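Local coordinates for protein nsp9 (Porcine coronavirus HKU15, PDB 5YM6) that probably binds RNA as a non-structural protein of the coronavirus replicase, with dimerization enhancing its nucleic acid affinity, at residues B[9-14]-B[99-104]; B[14-19]-B[24-29]; B[36-41]-B[92-97]; B[49-54]-B[60-65]. One frame throughout, in Å; residues are numbered along the deposited sequence.

Interaction 1 (B[9-14]-B[99-104]); sequences VFTAQN and IGHISE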
# COMPACT_ATOMS: atom_id res chain seq x y z
N VAL B 9 -0.29 3.64 8.93
CA VAL B 9 -1.73 3.86 8.90
C VAL B 9 -2.27 3.86 10.34
O VAL B 9 -1.98 2.95 11.12
CB VAL B 9 -2.48 2.77 8.07
CG1 VAL B 9 -3.98 2.91 8.22
CG2 VAL B 9 -2.07 2.83 6.60
N PHE B 10 -3.04 4.87 10.71
CA PHE B 10 -3.76 4.77 11.97
C PHE B 10 -5.20 5.19 11.73
O PHE B 10 -5.49 5.95 10.82
CB PHE B 10 -3.09 5.59 13.10
CG PHE B 10 -3.51 7.04 13.17
CD1 PHE B 10 -2.82 8.01 12.46
CD2 PHE B 10 -4.56 7.43 13.98
CE1 PHE B 10 -3.21 9.35 12.53
CE2 PHE B 10 -4.94 8.76 14.06
CZ PHE B 10 -4.27 9.72 13.33
N THR B 11 -6.08 4.66 12.56
CA THR B 11 -7.51 4.84 12.38
C THR B 11 -8.14 5.64 13.51
O THR B 11 -7.76 5.52 14.67
CB THR B 11 -8.21 3.48 12.27
OG1 THR B 11 -8.02 2.74 13.48
CG2 THR B 11 -7.64 2.68 11.11
N ALA B 12 -9.11 6.48 13.15
CA ALA B 12 -9.92 7.18 14.14
C ALA B 12 -11.34 7.30 13.61
O ALA B 12 -11.82 6.43 12.92
CB ALA B 12 -9.33 8.54 14.45
N GLN B 13 -12.04 8.38 13.95
CA GLN B 13 -13.42 8.51 13.50
C GLN B 13 -13.67 9.86 12.87
O GLN B 13 -13.11 10.86 13.29
CB GLN B 13 -14.39 8.30 14.67
CG GLN B 13 -14.39 6.87 15.22
CD GLN B 13 -15.14 6.74 16.54
OE1 GLN B 13 -14.67 7.21 17.58
NE2 GLN B 13 -16.29 6.07 16.50
N ASN B 14 -14.53 9.89 11.86
CA ASN B 14 -14.96 11.16 11.28
C ASN B 14 -16.47 11.15 11.11
O ASN B 14 -17.12 10.12 11.30
CB ASN B 14 -14.27 11.41 9.92
CG ASN B 14 -12.83 11.94 10.05
OD1 ASN B 14 -11.95 11.26 10.57
ND2 ASN B 14 -12.59 13.14 9.52
N ILE B 99 -5.21 -0.47 1.62
CA ILE B 99 -5.62 -1.82 1.23
C ILE B 99 -4.77 -2.87 1.95
O ILE B 99 -5.29 -3.89 2.41
CB ILE B 99 -5.52 -2.03 -0.29
CG1 ILE B 99 -6.58 -1.17 -0.99
CG2 ILE B 99 -5.72 -3.49 -0.67
CD1 ILE B 99 -6.51 -1.23 -2.50
N GLY B 100 -3.47 -2.61 2.07
CA GLY B 100 -2.58 -3.51 2.79
C GLY B 100 -2.97 -3.64 4.25
O GLY B 100 -2.95 -4.73 4.82
N HIS B 101 -3.32 -2.51 4.85
CA HIS B 101 -3.66 -2.48 6.27
C HIS B 101 -4.94 -3.27 6.53
O HIS B 101 -4.99 -4.09 7.44
CB HIS B 101 -3.81 -1.03 6.74
CG HIS B 101 -4.05 -0.89 8.21
ND1 HIS B 101 -3.01 -0.73 9.12
CD2 HIS B 101 -5.19 -0.87 8.94
CE1 HIS B 101 -3.52 -0.62 10.34
NE2 HIS B 101 -4.83 -0.71 10.25
N ILE B 102 -5.95 -3.05 5.69
CA ILE B 102 -7.22 -3.74 5.84
C ILE B 102 -7.05 -5.24 5.60
O ILE B 102 -7.69 -6.06 6.26
CB ILE B 102 -8.28 -3.15 4.89
CG1 ILE B 102 -8.61 -1.71 5.32
CG2 ILE B 102 -9.54 -4.00 4.88
CD1 ILE B 102 -9.66 -1.04 4.48
N SER B 103 -6.15 -5.60 4.69
CA SER B 103 -5.85 -7.02 4.46
C SER B 103 -5.27 -7.71 5.70
O SER B 103 -5.70 -8.80 6.05
CB SER B 103 -4.90 -7.17 3.27
OG SER B 103 -5.53 -6.73 2.07
N GLU B 104 -4.31 -7.08 6.36
CA GLU B 104 -3.70 -7.70 7.54
C GLU B 104 -4.62 -7.64 8.77
O GLU B 104 -4.44 -8.39 9.73
CB GLU B 104 -2.36 -7.05 7.86
CG GLU B 104 -1.53 -7.85 8.86
CD GLU B 104 -0.10 -8.05 8.40
OE1 GLU B 104 0.31 -7.35 7.45
OE2 GLU B 104 0.61 -8.91 8.98
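Val9 meets the imidazole of His101 in a CH-pi contact. Its CG1 methyl stands 3.9 Å from the ring centroid, only 12° off the ring normal, so it sits over the middle of one face. On both residues the touching branch runs anti to the backbone N: CG1 of Val9 at chi1 172° and CG of His101 at chi1 -175°. These torsions extend the ring from the helix, with one face against the methyl.

The rest is van der Waals packing. Val9 CB lies 3.7 Å from His101 ND1. Thr11, two residues further along the strand, brings its CG2 to 4.5 Å from His101 NE2, in an oblique approach. Here the start of strand 8-18 meets the second half of helix 92-105, the C-terminal helix of the nsp9 fold, which packs against its antiparallel sheet. Backbones stay apart, with the CA atoms of Val9 and His101 7.1 Å from each other. Ile102 packs on Leu6 of the second subunit.

No hydrogen bond crosses between 9-14 and 99-104. Polar links instead lead outward. Phe10, Ala12 and Asn14 pair through their backbones with strand 23-33. On the helix, Ser103 OG bonds to Arg7 O of the second subunit.

Interaction 2 (B[14-19]-B[24-29]); sequences NTAQDF and STVKSF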
# COMPACT_ATOMS: atom_id res chain seq x y z
N ASN B 14 -14.53 9.89 11.86
CA ASN B 14 -14.96 11.16 11.28
C ASN B 14 -16.47 11.15 11.11
O ASN B 14 -17.12 10.12 11.30
CB ASN B 14 -14.27 11.41 9.92
CG ASN B 14 -12.83 11.94 10.05
OD1 ASN B 14 -11.95 11.26 10.57
ND2 ASN B 14 -12.59 13.14 9.52
N THR B 15 -17.03 12.29 10.74
CA THR B 15 -18.44 12.38 10.43
C THR B 15 -18.60 12.46 8.92
O THR B 15 -17.95 13.27 8.27
CB THR B 15 -19.07 13.60 11.10
OG1 THR B 15 -18.92 13.48 12.52
CG2 THR B 15 -20.56 13.71 10.75
N ALA B 16 -19.44 11.59 8.38
CA ALA B 16 -19.72 11.58 6.96
C ALA B 16 -21.16 11.99 6.71
O ALA B 16 -22.01 11.95 7.62
CB ALA B 16 -19.44 10.19 6.37
N GLN B 17 -21.44 12.36 5.47
CA GLN B 17 -22.75 12.85 5.07
C GLN B 17 -23.22 12.00 3.90
O GLN B 17 -22.43 11.71 2.99
CB GLN B 17 -22.66 14.33 4.66
CG GLN B 17 -22.20 15.29 5.78
CD GLN B 17 -20.69 15.26 6.06
OE1 GLN B 17 -19.85 15.33 5.14
NE2 GLN B 17 -20.35 15.19 7.34
N ASP B 18 -24.48 11.57 3.91
CA ASP B 18 -24.96 10.81 2.76
C ASP B 18 -25.65 11.73 1.75
O ASP B 18 -25.66 12.94 1.91
CB ASP B 18 -25.90 9.66 3.19
CG ASP B 18 -27.17 10.13 3.88
OD1 ASP B 18 -27.61 11.27 3.65
OD2 ASP B 18 -27.73 9.32 4.65
N PHE B 19 -26.23 11.14 0.71
CA PHE B 19 -26.80 11.94 -0.36
C PHE B 19 -28.03 12.72 0.12
O PHE B 19 -28.37 13.75 -0.45
CB PHE B 19 -27.12 11.06 -1.56
CG PHE B 19 -25.89 10.68 -2.36
CD1 PHE B 19 -25.08 9.63 -1.97
CD2 PHE B 19 -25.54 11.40 -3.49
CE1 PHE B 19 -23.95 9.29 -2.70
CE2 PHE B 19 -24.41 11.07 -4.22
CZ PHE B 19 -23.61 10.02 -3.83
N SER B 24 -23.40 10.64 9.84
CA SER B 24 -23.14 9.47 10.67
C SER B 24 -21.65 9.36 10.93
O SER B 24 -20.84 9.91 10.19
CB SER B 24 -23.66 8.20 10.00
OG SER B 24 -23.03 7.99 8.76
N THR B 25 -21.29 8.68 12.01
CA THR B 25 -19.88 8.52 12.36
C THR B 25 -19.29 7.36 11.58
O THR B 25 -19.92 6.30 11.44
CB THR B 25 -19.69 8.31 13.89
OG1 THR B 25 -18.35 7.90 14.15
CG2 THR B 25 -20.59 7.24 14.38
N VAL B 26 -18.08 7.55 11.06
CA VAL B 26 -17.41 6.51 10.28
C VAL B 26 -15.99 6.26 10.79
O VAL B 26 -15.39 7.11 11.45
CB VAL B 26 -17.34 6.89 8.77
CG1 VAL B 26 -18.74 7.04 8.19
CG2 VAL B 26 -16.55 8.19 8.56
N LYS B 27 -15.45 5.08 10.50
CA LYS B 27 -14.07 4.76 10.80
C LYS B 27 -13.17 5.38 9.75
O LYS B 27 -13.40 5.17 8.55
CB LYS B 27 -13.86 3.26 10.85
CG LYS B 27 -12.42 2.84 11.05
CD LYS B 27 -12.34 1.35 11.33
CE LYS B 27 -10.95 0.92 11.75
NZ LYS B 27 -10.89 -0.57 11.87
N SER B 28 -12.17 6.14 10.17
CA SER B 28 -11.30 6.82 9.21
C SER B 28 -9.90 6.25 9.18
O SER B 28 -9.35 5.88 10.22
CB SER B 28 -11.26 8.31 9.53
OG SER B 28 -10.90 8.51 10.89
N PHE B 29 -9.30 6.23 7.99
CA PHE B 29 -7.96 5.69 7.78
C PHE B 29 -7.04 6.82 7.35
O PHE B 29 -7.25 7.43 6.31
CB PHE B 29 -7.96 4.58 6.73
CG PHE B 29 -8.73 3.35 7.15
CD1 PHE B 29 -10.12 3.34 7.15
CD2 PHE B 29 -8.06 2.23 7.57
CE1 PHE B 29 -10.81 2.22 7.55
CE2 PHE B 29 -8.76 1.10 7.98
CZ PHE B 29 -10.12 1.10 7.96
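Asn14 and Val26 face each other as an antiparallel hydrogen-bonded pair. Val26 N donates to Asn14 O at 2.8 Å. The return bond, Asn14 N to Val26 O, is 2.9 Å long, and its donor is tilted 21° from the carbonyl plane. Ala16 and Ser24 form a second such pair, where Ala16 N reaches Ser24 O at 2.8 Å with a nearly straight N-H...O angle of 172°. Between them lies the non-hydrogen-bonded pair Thr15 and Thr25. There Thr25 CA makes a CA-H...O contact with Asn14 O at 3.4 Å.

The side chains of Asn14, Ala16, Ser24 and Val26 share one sheet face. Val26 CG1 packs 3.7 Å from Ala16 CB. Val26 CG2 sits between its own backbone N and carbonyl carbon, which brings it to 3.4 Å from Asn14 O. This is the beta hairpin of strands 8-18 and 23-33, in the middle of the nsp9 sheet.

Further along, Asn14 OD1 lies 3.0 Å from Ser28 OG, a hydrogen bond whose proton has another acceptor within reach. Tyr30 OH also bonds to OD1, while ND2 is held by Thr53 O of the neighbouring strand 49-55. The amide is therefore gripped at both ends, which should fix its rotation. Beyond the paired residues, Asp18 makes a salt bridge to Lys46, and Gln17 OE1 accepts a hydrogen bond from Thr51 OG1.

Interaction 3 (B[36-41]-B[92-97]); sequences KKILVA and SLNRGM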
# COMPACT_ATOMS: atom_id res chain seq x y z
N LYS B 36 3.25 14.22 9.35
CA LYS B 36 2.01 14.77 8.81
C LYS B 36 1.03 13.65 8.50
O LYS B 36 1.45 12.54 8.18
CB LYS B 36 2.28 15.59 7.57
N LYS B 37 -0.27 13.93 8.57
CA LYS B 37 -1.26 12.91 8.25
C LYS B 37 -2.18 13.34 7.11
O LYS B 37 -2.40 14.54 6.89
CB LYS B 37 -2.09 12.55 9.49
CG LYS B 37 -3.06 13.60 9.95
CD LYS B 37 -3.96 13.05 11.07
CE LYS B 37 -5.20 13.91 11.26
NZ LYS B 37 -4.88 15.26 11.84
N ILE B 38 -2.72 12.36 6.39
CA ILE B 38 -3.67 12.65 5.32
C ILE B 38 -4.83 11.64 5.40
O ILE B 38 -4.61 10.45 5.58
CB ILE B 38 -2.99 12.60 3.92
CG1 ILE B 38 -4.03 12.74 2.81
CG2 ILE B 38 -2.18 11.34 3.76
CD1 ILE B 38 -3.43 13.08 1.42
N LEU B 39 -6.06 12.13 5.30
CA LEU B 39 -7.21 11.23 5.30
C LEU B 39 -7.30 10.52 3.95
O LEU B 39 -7.44 11.17 2.92
CB LEU B 39 -8.50 11.99 5.59
CG LEU B 39 -9.77 11.14 5.52
CD1 LEU B 39 -9.69 10.08 6.58
CD2 LEU B 39 -11.02 12.00 5.66
N VAL B 40 -7.23 9.19 3.97
CA VAL B 40 -7.20 8.41 2.72
C VAL B 40 -8.49 7.65 2.44
O VAL B 40 -8.92 7.55 1.29
CB VAL B 40 -6.02 7.42 2.75
CG1 VAL B 40 -6.09 6.46 1.55
CG2 VAL B 40 -4.71 8.20 2.76
N ALA B 41 -9.11 7.11 3.49
CA ALA B 41 -10.32 6.30 3.31
C ALA B 41 -11.20 6.27 4.55
O ALA B 41 -10.74 6.56 5.66
CB ALA B 41 -9.93 4.86 2.92
N SER B 92 -2.52 6.60 -5.71
CA SER B 92 -2.51 5.15 -5.80
C SER B 92 -1.61 4.57 -4.70
O SER B 92 -1.87 3.48 -4.20
CB SER B 92 -2.04 4.69 -7.18
OG SER B 92 -3.11 4.65 -8.12
N LEU B 93 -0.55 5.29 -4.32
CA LEU B 93 0.36 4.81 -3.27
C LEU B 93 -0.36 4.76 -1.93
O LEU B 93 -0.17 3.84 -1.13
CB LEU B 93 1.59 5.70 -3.14
CG LEU B 93 2.73 5.19 -2.26
CD1 LEU B 93 3.60 4.25 -3.04
CD2 LEU B 93 3.58 6.35 -1.75
N ASN B 94 -1.19 5.76 -1.68
CA ASN B 94 -1.90 5.81 -0.41
C ASN B 94 -3.02 4.79 -0.37
O ASN B 94 -3.32 4.26 0.68
CB ASN B 94 -2.44 7.22 -0.14
CG ASN B 94 -1.37 8.17 0.35
OD1 ASN B 94 -1.36 9.35 -0.01
ND2 ASN B 94 -0.44 7.66 1.14
N ARG B 95 -3.63 4.52 -1.52
CA ARG B 95 -4.64 3.48 -1.62
C ARG B 95 -4.00 2.14 -1.26
O ARG B 95 -4.57 1.35 -0.50
CB ARG B 95 -5.27 3.42 -3.01
CG ARG B 95 -6.14 4.66 -3.34
CD ARG B 95 -6.37 4.85 -4.84
NE ARG B 95 -7.26 3.84 -5.42
CZ ARG B 95 -8.57 4.01 -5.59
NH1 ARG B 95 -9.30 3.04 -6.12
NH2 ARG B 95 -9.16 5.16 -5.24
N GLY B 96 -2.80 1.90 -1.78
CA GLY B 96 -2.09 0.67 -1.47
C GLY B 96 -1.82 0.52 0.02
O GLY B 96 -1.95 -0.56 0.56
N MET B 97 -1.41 1.60 0.66
CA MET B 97 -1.17 1.58 2.11
C MET B 97 -2.41 1.10 2.88
O MET B 97 -2.32 0.25 3.78
CB MET B 97 -0.78 2.98 2.60
CG MET B 97 0.63 3.42 2.25
SD MET B 97 1.88 2.52 3.15
CE MET B 97 1.55 2.99 4.85
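Asn94 packs against Val40 from a helix turn closed by the bond from Gly96 N to Ser92 O, at 3.0 Å. The next bond along the helix runs from Met97 N to Leu93 O, at 3.1 Å. No hydrogen bond joins 36-41 to 92-97. The strand pairs instead with its sheet neighbours, Ile38 with Val31 and Val40 with Phe29 and Ile87.

Val40 straddles the base of the Asn94 side chain with its two methyls. CG1, anti to the backbone N at chi1 172°, leans on the helix backbone, 3.6 Å from Asn94 O. CG2 rests 3.8 Å from Asn94 CB, and the two side chains cross at about a right angle. Helix 92-105 here lies across strand 36-44, with 68° between the short axes and 8.5 Å at their closest approach. This is the N-terminal part of the nsp9 helix packed against its beta sheet. Val40 and Ala41 both face Phe29 of strand 23-33, which makes a classic beta bulge at this point of the strand.

Ile38 touches more lightly, from two residues earlier in the strand. Its CG2 lies 4.3 Å from Asn94 OD1. Around the pair, Val31 touches both Val40 and Asn94, while Phe86 and Val98 also cover Val40. Asn94 N is bonded to Ser91 OG just before the segment. The helix also faces the second subunit, where Leu93 packs on Arg95 and Met97 on Gly96 of that chain.

Interaction 4 (B[49-54]-B[60-65]); sequences LKTVTC and KTVLNL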
# COMPACT_ATOMS: atom_id res chain seq x y z
N LEU B 49 -22.81 6.89 1.38
CA LEU B 49 -22.08 8.08 1.80
C LEU B 49 -21.58 8.87 0.59
O LEU B 49 -21.13 8.29 -0.40
CB LEU B 49 -20.91 7.70 2.72
CG LEU B 49 -21.34 6.91 3.97
CD1 LEU B 49 -20.16 6.68 4.88
CD2 LEU B 49 -22.47 7.65 4.71
N LYS B 50 -21.63 10.19 0.70
CA LYS B 50 -21.19 11.05 -0.39
C LYS B 50 -19.98 11.90 -0.02
O LYS B 50 -19.08 12.10 -0.84
CB LYS B 50 -22.34 11.96 -0.83
CG LYS B 50 -21.98 12.91 -1.95
CD LYS B 50 -23.15 13.81 -2.31
CE LYS B 50 -22.73 14.88 -3.32
NZ LYS B 50 -23.87 15.79 -3.61
N THR B 51 -19.95 12.42 1.20
CA THR B 51 -18.84 13.28 1.61
C THR B 51 -18.39 12.94 3.01
O THR B 51 -19.09 12.27 3.77
CB THR B 51 -19.20 14.80 1.55
OG1 THR B 51 -20.25 15.10 2.48
CG2 THR B 51 -19.63 15.20 0.15
N VAL B 52 -17.20 13.42 3.36
CA VAL B 52 -16.70 13.25 4.71
C VAL B 52 -16.09 14.58 5.15
O VAL B 52 -15.46 15.29 4.36
CB VAL B 52 -15.69 12.10 4.83
CG1 VAL B 52 -14.46 12.35 3.93
CG2 VAL B 52 -15.27 11.90 6.27
N THR B 53 -16.33 14.93 6.40
CA THR B 53 -15.78 16.17 6.93
C THR B 53 -14.46 15.91 7.60
O THR B 53 -14.34 15.03 8.45
CB THR B 53 -16.75 16.83 7.91
OG1 THR B 53 -17.92 17.25 7.20
CG2 THR B 53 -16.10 18.05 8.55
N CYS B 54 -13.46 16.69 7.20
CA CYS B 54 -12.11 16.52 7.68
C CYS B 54 -11.68 17.80 8.41
O CYS B 54 -12.18 18.88 8.11
CB CYS B 54 -11.18 16.21 6.51
SG CYS B 54 -9.45 16.10 6.90
N LYS B 60 -11.90 23.29 8.88
CA LYS B 60 -12.91 22.29 8.53
C LYS B 60 -13.15 22.22 7.02
O LYS B 60 -13.43 23.23 6.37
CB LYS B 60 -14.22 22.59 9.24
CG LYS B 60 -15.28 21.52 9.09
CD LYS B 60 -15.86 21.12 10.44
CE LYS B 60 -17.35 21.44 10.55
NZ LYS B 60 -18.14 21.00 9.36
N THR B 61 -13.03 21.02 6.47
CA THR B 61 -13.18 20.84 5.03
C THR B 61 -14.01 19.61 4.68
O THR B 61 -13.91 18.57 5.33
CB THR B 61 -11.82 20.73 4.34
OG1 THR B 61 -12.02 20.35 2.97
CG2 THR B 61 -10.96 19.69 5.03
N VAL B 62 -14.82 19.75 3.64
CA VAL B 62 -15.65 18.67 3.15
C VAL B 62 -14.99 18.02 1.94
O VAL B 62 -14.66 18.68 0.96
CB VAL B 62 -17.06 19.18 2.78
CG1 VAL B 62 -17.91 18.06 2.23
CG2 VAL B 62 -17.72 19.81 4.00
N LEU B 63 -14.77 16.71 2.05
CA LEU B 63 -14.12 15.95 0.98
C LEU B 63 -15.09 14.98 0.32
O LEU B 63 -15.90 14.35 0.99
CB LEU B 63 -12.94 15.16 1.53
CG LEU B 63 -11.88 15.99 2.26
CD1 LEU B 63 -10.80 15.08 2.77
CD2 LEU B 63 -11.32 17.04 1.32
N ASN B 64 -14.98 14.84 -1.00
CA ASN B 64 -15.82 13.89 -1.71
C ASN B 64 -15.29 12.48 -1.59
O ASN B 64 -14.08 12.27 -1.54
CB ASN B 64 -15.94 14.26 -3.19
CG ASN B 64 -16.66 15.56 -3.40
OD1 ASN B 64 -17.69 15.82 -2.76
ND2 ASN B 64 -16.11 16.41 -4.26
N LEU B 65 -16.21 11.52 -1.57
CA LEU B 65 -15.86 10.09 -1.54
C LEU B 65 -16.00 9.44 -2.91
O LEU B 65 -16.94 9.74 -3.65
CB LEU B 65 -16.77 9.36 -0.57
CG LEU B 65 -16.78 9.93 0.84
CD1 LEU B 65 -17.91 9.31 1.66
CD2 LEU B 65 -15.43 9.69 1.47
O HOH W 1 -18.90 11.64 -3.55
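Leu65 has CG anti to its carbonyl carbon (chi1 -55°), and this turns its two methyls onto 49-54. CD1 packs 3.6 Å from Leu49 CB. CD2 lies 3.8 Å from Val52 CG1, with the two side chains at about a right angle. Thr53 places CG2 anti to its backbone N, and the bent chain of Lys60 runs obliquely over this methyl, with CG 3.6 Å from it.

On the face carrying Thr51 and Thr53, Val62 CG1 fits against Thr51 CB at 3.6 Å. The other face carries Val52, Cys54, Thr61 and Leu63, where Leu63 CD1 touches Cys54 CB.

Backbone bonds tie the two strands into an antiparallel beta hairpin. Val52 and Leu63 exchange two bonds, as do Cys54 and Thr61. Cys54 N reaches Thr61 O at 2.7 Å with an N-H...O angle of 175°. Leu65 N bonds to Lys50 O at 3.0 Å, its donor tilted 32° from the carbonyl plane. Lys50 O thus takes two donors, Leu65 N and a water 2.8 Å away that also donates to Leu65 O. Lys50 and Thr51 both face Gln17, a classic beta bulge.

Within this chain strand 60-64 is an outermost strand of the sheet, and 49-55 joins it to strand 8-18. Leu49 N bonds to Tyr85 OH, and the Leu49 side chain packs on Ala16 and Val26. Ile87 packs on Val52, Leu63 and Leu65, while Ile42 of strand 36-44 touches Leu49 and Leu65.

Interactions 2 and 4 are hairpins held by backbone hydrogen bonds. Interactions 1 and 3 set the same helix, 92-105, against the sheet without any bond across. Interaction 1 is a surface contact resting on a methyl over an imidazole. Interaction 3 is partly buried and relies on a valine against the helix backbone. Interaction 2 is also partly buried, whereas interaction 4 lies at the surface and buries the most area between its segments. Strand 8-18 serves both interactions 1 and 2, which share Asn14. Strands 8-18 and 49-55 are neighbours in the sheet, and this links interactions 2 and 4. Both helix contacts also touch the second subunit.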